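Local structure of NAD-dependent aldehyde dehydrogenase (Sinorhizobium meliloti, 3U4J) at residues P56-A60 / D61-K65; L105-I108 / E109-V113; E180-P183 / W184-S188; T254-G257 / E258-A261. The protein probably oxidises aldehydes with NAD or NADP as the electron acceptor, as a tetrameric member of the aldehyde dehydrogenase family. All coordinates share one frame; numbering follows the deposited sequence.

Overall arrangement
The four contacts follow one another along the chain, contact 1 a loop running into a helix, the others one or two turns within a helix, and none touches another. Contact 1 caps the start of helix 60-75; contact 2 runs along helix 102-113. Contacts 3 and 4 lie on the crossover helices 174-187 and 250-261 of one mixed sheet, their centres about 22 Å apart. The widest separation is between contacts 2 and 4, about 31 Å centre to centre. Contacts 1 and 4 both pack on helix 231-237. Contact 2 comes nearest to the metal: the Leu111 side chain is about 4 Å from that of Leu17 and about 8 Å from the bound calcium. Contact 4 reaches a second subunit.

Contact 1: P56-A60 / D61-K65; sequences PEASA and DDVRK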
loop_
_atom_site.group_PDB
_atom_site.type_symbol
_atom_site.label_atom_id
_atom_site.label_comp_id
_atom_site.label_asym_id
_atom_site.label_seq_id
_atom_site.Cartn_x
_atom_site.Cartn_y
_atom_site.Cartn_z
ATOM N N PRO A 56 5.187 -23.157 -37.108
ATOM C CA PRO A 56 6.586 -23.400 -37.396
ATOM C C PRO A 56 7.289 -24.183 -36.304
ATOM O O PRO A 56 6.871 -24.166 -35.116
ATOM C CB PRO A 56 7.183 -21.989 -37.489
ATOM C CG PRO A 56 6.045 -21.140 -37.937
ATOM C CD PRO A 56 4.872 -21.717 -37.148
ATOM N N GLU A 57 8.341 -24.882 -36.722
ATOM C CA GLU A 57 9.250 -25.500 -35.791
ATOM C C GLU A 57 10.434 -24.560 -35.733
ATOM O O GLU A 57 11.276 -24.583 -36.637
ATOM C CB GLU A 57 9.675 -26.884 -36.301
ATOM C CG GLU A 57 10.747 -27.534 -35.429
ATOM C CD GLU A 57 11.292 -28.866 -35.998
ATOM O OE1 GLU A 57 10.833 -29.350 -37.071
ATOM O OE2 GLU A 57 12.208 -29.411 -35.347
ATOM N N ALA A 58 10.507 -23.721 -34.695
ATOM C CA ALA A 58 11.556 -22.701 -34.657
ATOM C C ALA A 58 12.931 -23.317 -34.408
ATOM O O ALA A 58 13.065 -24.267 -33.639
ATOM C CB ALA A 58 11.263 -21.617 -33.596
ATOM N N SER A 59 13.927 -22.747 -35.078
ATOM C CA SER A 59 15.328 -23.012 -34.804
ATOM C C SER A 59 15.775 -22.056 -33.690
ATOM O O SER A 59 15.096 -21.050 -33.414
ATOM C CB SER A 59 16.147 -22.712 -36.076
ATOM O OG SER A 59 16.323 -21.304 -36.177
ATOM N N ALA A 60 16.926 -22.345 -33.082
ATOM C CA ALA A 60 17.534 -21.434 -32.098
ATOM C C ALA A 60 17.678 -20.024 -32.659
ATOM O O ALA A 60 17.424 -19.037 -31.961
ATOM C CB ALA A 60 18.923 -21.972 -31.605
ATOM N N ASP A 61 18.070 -19.918 -33.927
ATOM C CA ASP A 61 18.201 -18.601 -34.548
ATOM C C ASP A 61 16.868 -17.865 -34.737
ATOM O O ASP A 61 16.829 -16.642 -34.643
ATOM C CB ASP A 61 18.923 -18.707 -35.895
ATOM C CG ASP A 61 20.428 -18.963 -35.727
ATOM O OD1 ASP A 61 21.054 -18.298 -34.872
ATOM O OD2 ASP A 61 20.980 -19.819 -36.451
ATOM N N ASP A 62 15.804 -18.594 -35.057
ATOM C CA ASP A 62 14.464 -17.986 -35.151
ATOM C C ASP A 62 14.098 -17.335 -33.799
ATOM O O ASP A 62 13.602 -16.212 -33.770
ATOM C CB ASP A 62 13.389 -19.036 -35.528
ATOM C CG ASP A 62 13.569 -19.611 -36.961
ATOM O OD1 ASP A 62 13.278 -20.825 -37.156
ATOM O OD2 ASP A 62 13.975 -18.877 -37.892
ATOM N N VAL A 63 14.391 -18.033 -32.699
ATOM C CA VAL A 63 14.072 -17.544 -31.355
ATOM C C VAL A 63 14.896 -16.323 -30.987
ATOM O O VAL A 63 14.358 -15.366 -30.434
ATOM C CB VAL A 63 14.139 -18.666 -30.277
ATOM C CG1 VAL A 63 13.811 -18.095 -28.877
ATOM C CG2 VAL A 63 13.155 -19.765 -30.616
ATOM N N ARG A 64 16.185 -16.316 -31.343
ATOM C CA ARG A 64 17.029 -15.149 -31.078
ATOM C C ARG A 64 16.552 -13.912 -31.822
ATOM O O ARG A 64 16.638 -12.807 -31.282
ATOM C CB ARG A 64 18.508 -15.438 -31.393
ATOM C CG ARG A 64 19.175 -16.425 -30.411
ATOM C CD ARG A 64 20.674 -16.673 -30.774
ATOM N NE ARG A 64 21.063 -18.018 -30.351
ATOM C CZ ARG A 64 21.356 -19.011 -31.177
ATOM N NH1 ARG A 64 21.360 -18.832 -32.487
ATOM N NH2 ARG A 64 21.677 -20.192 -30.680
ATOM N N LYS A 65 16.045 -14.092 -33.044
ATOM C CA LYS A 65 15.394 -12.995 -33.781
ATOM C C LYS A 65 14.216 -12.361 -33.014
ATOM O O LYS A 65 14.046 -11.147 -33.032
ATOM C CB LYS A 65 14.863 -13.470 -35.134
ATOM C CG LYS A 65 15.919 -13.424 -36.269
ATOM C CD LYS A 65 15.338 -13.850 -37.629
ATOM C CE LYS A 65 16.469 -14.192 -38.641
ATOM N NZ LYS A 65 15.912 -14.899 -39.844
#
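The chain turns from an extended run into helix 60-75 at Ser59, the N-cap residue, and the first turn closes as Val63 N donates to Ser59 O at 3.2 Å, in the carbonyl plane, and Arg64 N to Ala60 O. Ser59 and Asp62 grip each other twice. Asp62 N gives its hydrogen to Ser59 OG at 3.0 Å, while Ser59 N points back at Asp62 OD1, 2.9 Å away and almost perfectly straight at 178°. That N-H meets the carboxylate on its anti side, 32° out of plane. Ser59 OG sits between its backbone N and carbonyl carbon (chi1 79°), which turns it over the helix end to face the Asp62 amide. This reciprocal pair is a capping box, and it satisfies two amides that the start of a helix and its leading loop would otherwise leave without partners. Asp62 OD2 also takes a bond from Ala35 N, so the same carboxylate ties the cap to a neighbouring loop. Next to the box, Ala58 CB packs against Val63 CG2 at 4.0 Å, and Val63 continues onto Ala231 and Val234 of helix 231-237. On the exposed side Arg64 folds back along the first turn: NH2 stands 3.4 Å from Ala60 CB, which lies over one face of the guanidinium, and NH1 makes a salt bridge with Asp61 OD1.

Contact 2: L105-I108 / E109-V113; sequences LALI and ESLEV
Leu107 and Leu111, one helical turn apart, cross obliquely, with Leu107 CD1 set 3.9 Å from Leu111 CG. Leu107 CG lies opposite its backbone N (chi1 180°), which swings the end of the side chain forward along the helix onto the next turn. One residue on, Ile108 and Glu112 lie side by side and point the same way. The CG2 methyl of Ile108 approaches Glu112 OE2 to 3.4 Å; Glu112 CG passes 3.4 Å from Ile108 O, and the chain beyond it runs extended to the carboxylate. Backbone bonds join the same turns, Leu111 N to Leu107 O and Glu112 N to Ile108 O, each 2.9 Å. The tightly packed side of helix 102-113 is the buried one, where Glu109 and Ser110 press against Ile124 and Ile117 of helix 117-138. Leu107 and Ile108 make the looser side: both are partly exposed and meet the loop residues Leu337 and Tyr23, though Ile108 touches helix 202-214 as well. Leu111 is buried, and its side chain comes within about 4 Å of that of Leu17, one of the residues that bind calcium. The polar ends find partners beyond the helix. Glu109 binds Phe175 N and Thr203 OG1, Glu112 OE1 takes Gly202 N, and Ser110 OG bonds to Lys115 O. Two buried carboxylates thus accept amide hydrogens at the starts of helices 174-187 and 202-214, where the helix dipoles would probably favour their negative charge, so this helix is joined to its neighbours by polar bonds as well as by apolar contact.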
loop_
_atom_site.group_PDB
_atom_site.type_symbol
_atom_site.label_atom_id
_atom_site.label_comp_id
_atom_site.label_asym_id
_atom_site.label_seq_id
_atom_site.Cartn_x
_atom_site.Cartn_y
_atom_site.Cartn_z
ATOM N N LEU A 105 -11.936 -18.336 -30.780
ATOM C CA LEU A 105 -10.835 -18.722 -29.897
ATOM C C LEU A 105 -11.173 -19.977 -29.089
ATOM O O LEU A 105 -10.306 -20.818 -28.831
ATOM C CB LEU A 105 -10.425 -17.570 -28.978
ATOM C CG LEU A 105 -9.897 -16.318 -29.689
ATOM C CD1 LEU A 105 -9.910 -15.152 -28.705
ATOM C CD2 LEU A 105 -8.484 -16.575 -30.222
ATOM N N ALA A 106 -12.439 -20.107 -28.715
ATOM C CA ALA A 106 -12.870 -21.207 -27.851
ATOM C C ALA A 106 -12.719 -22.490 -28.646
ATOM O O ALA A 106 -12.276 -23.533 -28.109
ATOM C CB ALA A 106 -14.344 -21.015 -27.407
ATOM N N LEU A 107 -13.102 -22.409 -29.926
ATOM C CA LEU A 107 -12.994 -23.565 -30.825
ATOM C C LEU A 107 -11.535 -24.027 -31.030
ATOM O O LEU A 107 -11.238 -25.229 -30.972
ATOM C CB LEU A 107 -13.706 -23.302 -32.162
ATOM C CG LEU A 107 -13.638 -24.467 -33.184
ATOM C CD1 LEU A 107 -14.296 -25.783 -32.645
ATOM C CD2 LEU A 107 -14.251 -24.057 -34.515
ATOM N N ILE A 108 -10.629 -23.080 -31.262
ATOM C CA ILE A 108 -9.199 -23.403 -31.368
ATOM C C ILE A 108 -8.743 -24.180 -30.107
ATOM O O ILE A 108 -8.182 -25.270 -30.221
ATOM C CB ILE A 108 -8.340 -22.137 -31.598
ATOM C CG1 ILE A 108 -8.722 -21.460 -32.910
ATOM C CG2 ILE A 108 -6.795 -22.471 -31.638
ATOM C CD1 ILE A 108 -7.913 -20.158 -33.135
ATOM N N GLU A 109 -9.032 -23.634 -28.915
ATOM C CA GLU A 109 -8.571 -24.222 -27.658
ATOM C C GLU A 109 -9.130 -25.619 -27.533
ATOM O O GLU A 109 -8.429 -26.529 -27.120
ATOM C CB GLU A 109 -9.059 -23.442 -26.417
ATOM C CG GLU A 109 -8.275 -22.223 -25.993
ATOM C CD GLU A 109 -6.863 -22.480 -25.462
ATOM O OE1 GLU A 109 -6.630 -22.390 -24.221
ATOM O OE2 GLU A 109 -5.988 -22.711 -26.307
ATOM N N SER A 110 -10.408 -25.771 -27.861
ATOM C CA SER A 110 -11.091 -27.065 -27.745
ATOM C C SER A 110 -10.427 -28.121 -28.636
ATOM O O SER A 110 -10.105 -29.247 -28.194
ATOM C CB SER A 110 -12.570 -26.911 -28.124
ATOM O OG SER A 110 -13.252 -28.135 -27.976
ATOM N N LEU A 111 -10.233 -27.751 -29.897
ATOM C CA LEU A 111 -9.642 -28.663 -30.867
ATOM C C LEU A 111 -8.198 -29.055 -30.526
ATOM O O LEU A 111 -7.821 -30.212 -30.669
ATOM C CB LEU A 111 -9.706 -28.034 -32.259
ATOM C CG LEU A 111 -11.089 -27.980 -32.928
ATOM C CD1 LEU A 111 -11.018 -27.152 -34.252
ATOM C CD2 LEU A 111 -11.593 -29.380 -33.167
ATOM N N GLU A 112 -7.382 -28.081 -30.108
ATOM C CA GLU A 112 -5.967 -28.336 -29.883
ATOM C C GLU A 112 -5.718 -28.971 -28.526
ATOM O O GLU A 112 -4.832 -29.810 -28.395
ATOM C CB GLU A 112 -5.126 -27.056 -30.016
ATOM C CG GLU A 112 -5.217 -26.418 -31.391
ATOM C CD GLU A 112 -4.321 -25.205 -31.569
ATOM O OE1 GLU A 112 -3.585 -24.815 -30.630
ATOM O OE2 GLU A 112 -4.350 -24.632 -32.680
ATOM N N VAL A 113 -6.476 -28.556 -27.519
ATOM C CA VAL A 113 -6.239 -29.042 -26.170
ATOM C C VAL A 113 -7.092 -30.294 -25.859
ATOM O O VAL A 113 -6.694 -31.080 -25.033
ATOM C CB VAL A 113 -6.502 -27.933 -25.080
ATOM C CG1 VAL A 113 -6.339 -28.486 -23.656
ATOM C CG2 VAL A 113 -5.611 -26.716 -25.297
#

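Contact 3: E180-P183 / W184-S188; sequences ERVP and WAIGS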
loop_
_atom_site.group_PDB
_atom_site.type_symbol
_atom_site.label_atom_id
_atom_site.label_comp_id
_atom_site.label_asym_id
_atom_site.label_seq_id
_atom_site.Cartn_x
_atom_site.Cartn_y
_atom_site.Cartn_z
ATOM N N GLU A 180 -2.606 -14.708 -17.971
ATOM C CA GLU A 180 -2.141 -14.433 -16.587
ATOM C C GLU A 180 -0.714 -13.874 -16.547
ATOM O O GLU A 180 -0.239 -13.480 -15.494
ATOM C CB GLU A 180 -2.113 -15.707 -15.731
ATOM C CG GLU A 180 -3.412 -16.419 -15.477
ATOM C CD GLU A 180 -3.184 -17.733 -14.691
ATOM O OE1 GLU A 180 -2.013 -18.199 -14.558
ATOM O OE2 GLU A 180 -4.190 -18.310 -14.222
ATOM N N ARG A 181 -0.003 -13.896 -17.668
ATOM C CA ARG A 181 1.428 -13.493 -17.679
ATOM C C ARG A 181 1.665 -12.273 -18.566
ATOM O O ARG A 181 2.178 -11.267 -18.099
ATOM C CB ARG A 181 2.331 -14.630 -18.186
ATOM C CG ARG A 181 2.215 -15.948 -17.388
ATOM C CD ARG A 181 2.859 -15.879 -15.989
ATOM N NE ARG A 181 2.768 -17.214 -15.395
ATOM C CZ ARG A 181 1.676 -17.726 -14.841
ATOM N NH1 ARG A 181 0.574 -16.991 -14.698
ATOM N NH2 ARG A 181 1.683 -18.986 -14.421
ATOM N N VAL A 182 1.321 -12.383 -19.847
ATOM C CA VAL A 182 1.594 -11.313 -20.812
ATOM C C VAL A 182 1.066 -9.934 -20.361
ATOM O O VAL A 182 1.816 -8.966 -20.373
ATOM C CB VAL A 182 1.117 -11.680 -22.258
ATOM C CG1 VAL A 182 1.213 -10.472 -23.229
ATOM C CG2 VAL A 182 1.909 -12.895 -22.812
ATOM N N PRO A 183 -0.217 -9.841 -19.944
ATOM C CA PRO A 183 -0.722 -8.478 -19.628
ATOM C C PRO A 183 -0.007 -7.825 -18.440
ATOM O O PRO A 183 0.199 -6.621 -18.444
ATOM C CB PRO A 183 -2.219 -8.717 -19.287
ATOM C CG PRO A 183 -2.577 -10.028 -19.897
ATOM C CD PRO A 183 -1.286 -10.854 -19.855
ATOM N N TRP A 184 0.383 -8.615 -17.441
ATOM C CA TRP A 184 1.107 -8.100 -16.309
ATOM C C TRP A 184 2.511 -7.634 -16.691
ATOM O O TRP A 184 2.999 -6.599 -16.191
ATOM C CB TRP A 184 1.150 -9.133 -15.181
ATOM C CG TRP A 184 -0.111 -9.075 -14.303
ATOM C CD1 TRP A 184 -0.221 -8.475 -13.079
ATOM C CD2 TRP A 184 -1.420 -9.609 -14.611
ATOM N NE1 TRP A 184 -1.516 -8.595 -12.614
ATOM C CE2 TRP A 184 -2.269 -9.290 -13.522
ATOM C CE3 TRP A 184 -1.949 -10.340 -15.690
ATOM C CZ2 TRP A 184 -3.625 -9.688 -13.464
ATOM C CZ3 TRP A 184 -3.317 -10.721 -15.660
ATOM C CH2 TRP A 184 -4.141 -10.386 -14.542
ATOM N N ALA A 185 3.139 -8.389 -17.584
ATOM C CA ALA A 185 4.478 -8.070 -18.069
ATOM C C ALA A 185 4.478 -6.820 -18.968
ATOM O O ALA A 185 5.155 -5.841 -18.685
ATOM C CB ALA A 185 5.061 -9.321 -18.831
ATOM N N ILE A 186 3.698 -6.821 -20.042
ATOM C CA ILE A 186 3.707 -5.632 -20.934
ATOM C C ILE A 186 3.027 -4.432 -20.262
ATOM O O ILE A 186 3.355 -3.290 -20.549
ATOM C CB ILE A 186 3.064 -5.915 -22.315
ATOM C CG1 ILE A 186 1.574 -6.292 -22.180
ATOM C CG2 ILE A 186 3.852 -7.023 -23.008
ATOM C CD1 ILE A 186 0.737 -6.157 -23.459
ATOM N N GLY A 187 2.090 -4.698 -19.353
ATOM C CA GLY A 187 1.487 -3.634 -18.535
ATOM C C GLY A 187 2.500 -2.962 -17.628
ATOM O O GLY A 187 2.396 -1.777 -17.363
ATOM N N SER A 188 3.506 -3.717 -17.188
ATOM C CA SER A 188 4.645 -3.156 -16.468
ATOM C C SER A 188 5.644 -2.394 -17.348
ATOM O O SER A 188 6.569 -1.767 -16.807
ATOM C CB SER A 188 5.412 -4.266 -15.725
ATOM O OG SER A 188 4.593 -4.870 -14.728
#
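The indole of Trp184 lies obliquely beside the preceding turn, its six-membered ring leaning on Glu180 and Pro183: Trp184 CE3 is 3.6 Å from Glu180 O and 4.0 Å from Pro183 CB. Trp184 CG is turned away from its own carbonyl carbon (chi1 -85°), which sends the ring back along the helix. Beyond the two segments Phe485 meets the ring, with the planes inclined at about 35°, and Trp184 NE1 donates to Gly481 O. The other flat pair is Glu180 and Arg181, where Arg181 NH1 forms a salt bridge with Glu180 OE1 at 2.9 Å, on the anti side of the carboxylate. Pro183 has no N-H to give, and helix 174-187 is kinked there. The bonds pick up again after it: Ile186 N to Val182 O, 2.9 Å, is nearly linear, whereas Gly187 N reaches Pro183 O from 39° above the carbonyl plane. Replacing Trp184 by an alanine would probably open a gap beside Pro183 and Phe485 and leave Gly481 O without its indole donor. This helix is the crossover of the beta-alpha-beta unit between strands 153-168 and 191-195, and Ala185 and Ile186 rest on Val192. Trp184 O accepts from both Ser188 OG (2.8 Å) and Ser188 N, the hydroxyl folding back onto the preceding turn, so a buried carbonyl has two donors.

Contact 4: T254-G257 / E258-A261; sequences TKLG and EIAA
Helix 250-261 is the crossover between strands 243-247 and 266-270, and this contact joins successive turns of it. Lys255 and Ile259 lie side by side and point the same way, Lys255 CG resting 4.1 Å from Ile259 CD1. With chi1 at 175° the lysine chain leaves trans to its amide nitrogen and runs beside the isoleucine. Leu256 reaches Ile259 more loosely, with CD2 and CD1 4.5 Å apart, and both pack on Ala236 of helix 231-237. Backbone bonds link the turns: Ala260 N to Leu256 O and Ala261 N to Gly257 O, each 2.9 Å. The Glu258 chain is extended beyond CG, and the Thr254 hydroxyl bonds to Arg251 O. Glu258 OE1 has a long, weak ion pair with Arg262 of a second subunit, whose Ala261 also packs on Thr254 and Glu258. An alanine in place of Glu258 would probably leave that arginine without this distant countercharge and thin the packing against the neighbouring Ala261. Ala261 in turn packs on Gly257 of the second subunit; it and the neighbour's Gly257 and Ala261 are small residues in this interface. One side of the helix thus serves the subunit interface and another packs on helix 231-237, the arrangement of a beta-alpha-beta crossover helix in a Rossmann-like domain.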
loop_
_atom_site.group_PDB
_atom_site.type_symbol
_atom_site.label_atom_id
_atom_site.label_comp_id
_atom_site.label_asym_id
_atom_site.label_seq_id
_atom_site.Cartn_x
_atom_site.Cartn_y
_atom_site.Cartn_z
ATOM N N THR A 254 12.943 -26.686 -13.049
ATOM C CA THR A 254 14.192 -26.747 -12.312
ATOM C C THR A 254 15.357 -26.636 -13.313
ATOM O O THR A 254 16.283 -25.851 -13.105
ATOM C CB THR A 254 14.323 -28.049 -11.499
ATOM O OG1 THR A 254 14.320 -29.139 -12.406
ATOM C CG2 THR A 254 13.157 -28.244 -10.524
ATOM N N LYS A 255 15.282 -27.383 -14.410
ATOM C CA LYS A 255 16.324 -27.313 -15.437
ATOM C C LYS A 255 16.480 -25.903 -16.006
ATOM O O LYS A 255 17.596 -25.405 -16.123
ATOM C CB LYS A 255 16.056 -28.332 -16.559
ATOM C CG LYS A 255 17.039 -28.254 -17.752
ATOM C CD LYS A 255 16.758 -29.368 -18.791
ATOM C CE LYS A 255 17.262 -30.759 -18.319
ATOM N NZ LYS A 255 16.416 -31.417 -17.251
ATOM N N LEU A 256 15.362 -25.258 -16.364
ATOM C CA LEU A 256 15.429 -23.871 -16.858
ATOM C C LEU A 256 15.911 -22.908 -15.814
ATOM O O LEU A 256 16.628 -21.982 -16.131
ATOM C CB LEU A 256 14.091 -23.397 -17.429
ATOM C CG LEU A 256 13.716 -24.052 -18.763
ATOM C CD1 LEU A 256 12.401 -23.453 -19.175
ATOM C CD2 LEU A 256 14.770 -23.822 -19.869
ATOM N N GLY A 257 15.499 -23.141 -14.571
ATOM C CA GLY A 257 15.983 -22.380 -13.429
ATOM C C GLY A 257 17.502 -22.467 -13.298
ATOM O O GLY A 257 18.174 -21.450 -13.171
ATOM N N GLU A 258 18.062 -23.672 -13.366
ATOM C CA GLU A 258 19.525 -23.783 -13.206
ATOM C C GLU A 258 20.257 -23.030 -14.317
ATOM O O GLU A 258 21.254 -22.343 -14.060
ATOM C CB GLU A 258 19.983 -25.234 -13.196
ATOM C CG GLU A 258 19.074 -26.183 -12.421
ATOM C CD GLU A 258 19.493 -27.634 -12.587
ATOM O OE1 GLU A 258 20.722 -27.895 -12.646
ATOM O OE2 GLU A 258 18.600 -28.508 -12.618
ATOM N N ILE A 259 19.759 -23.157 -15.545
ATOM C CA ILE A 259 20.399 -22.489 -16.697
ATOM C C ILE A 259 20.354 -20.978 -16.524
ATOM O O ILE A 259 21.371 -20.282 -16.663
ATOM C CB ILE A 259 19.710 -22.883 -18.024
ATOM C CG1 ILE A 259 20.001 -24.355 -18.340
ATOM C CG2 ILE A 259 20.146 -21.936 -19.151
ATOM C CD1 ILE A 259 19.038 -24.989 -19.351
ATOM N N ALA A 260 19.161 -20.477 -16.182
ATOM C CA ALA A 260 18.968 -19.042 -15.933
ATOM C C ALA A 260 19.826 -18.514 -14.814
ATOM O O ALA A 260 20.290 -17.370 -14.870
ATOM C CB ALA A 260 17.461 -18.702 -15.665
ATOM N N ALA A 261 20.045 -19.317 -13.782
ATOM C CA ALA A 261 20.879 -18.839 -12.670
ATOM C C ALA A 261 22.328 -18.577 -13.122
ATOM O O ALA A 261 23.034 -17.750 -12.534
ATOM C CB ALA A 261 20.835 -19.806 -11.525
#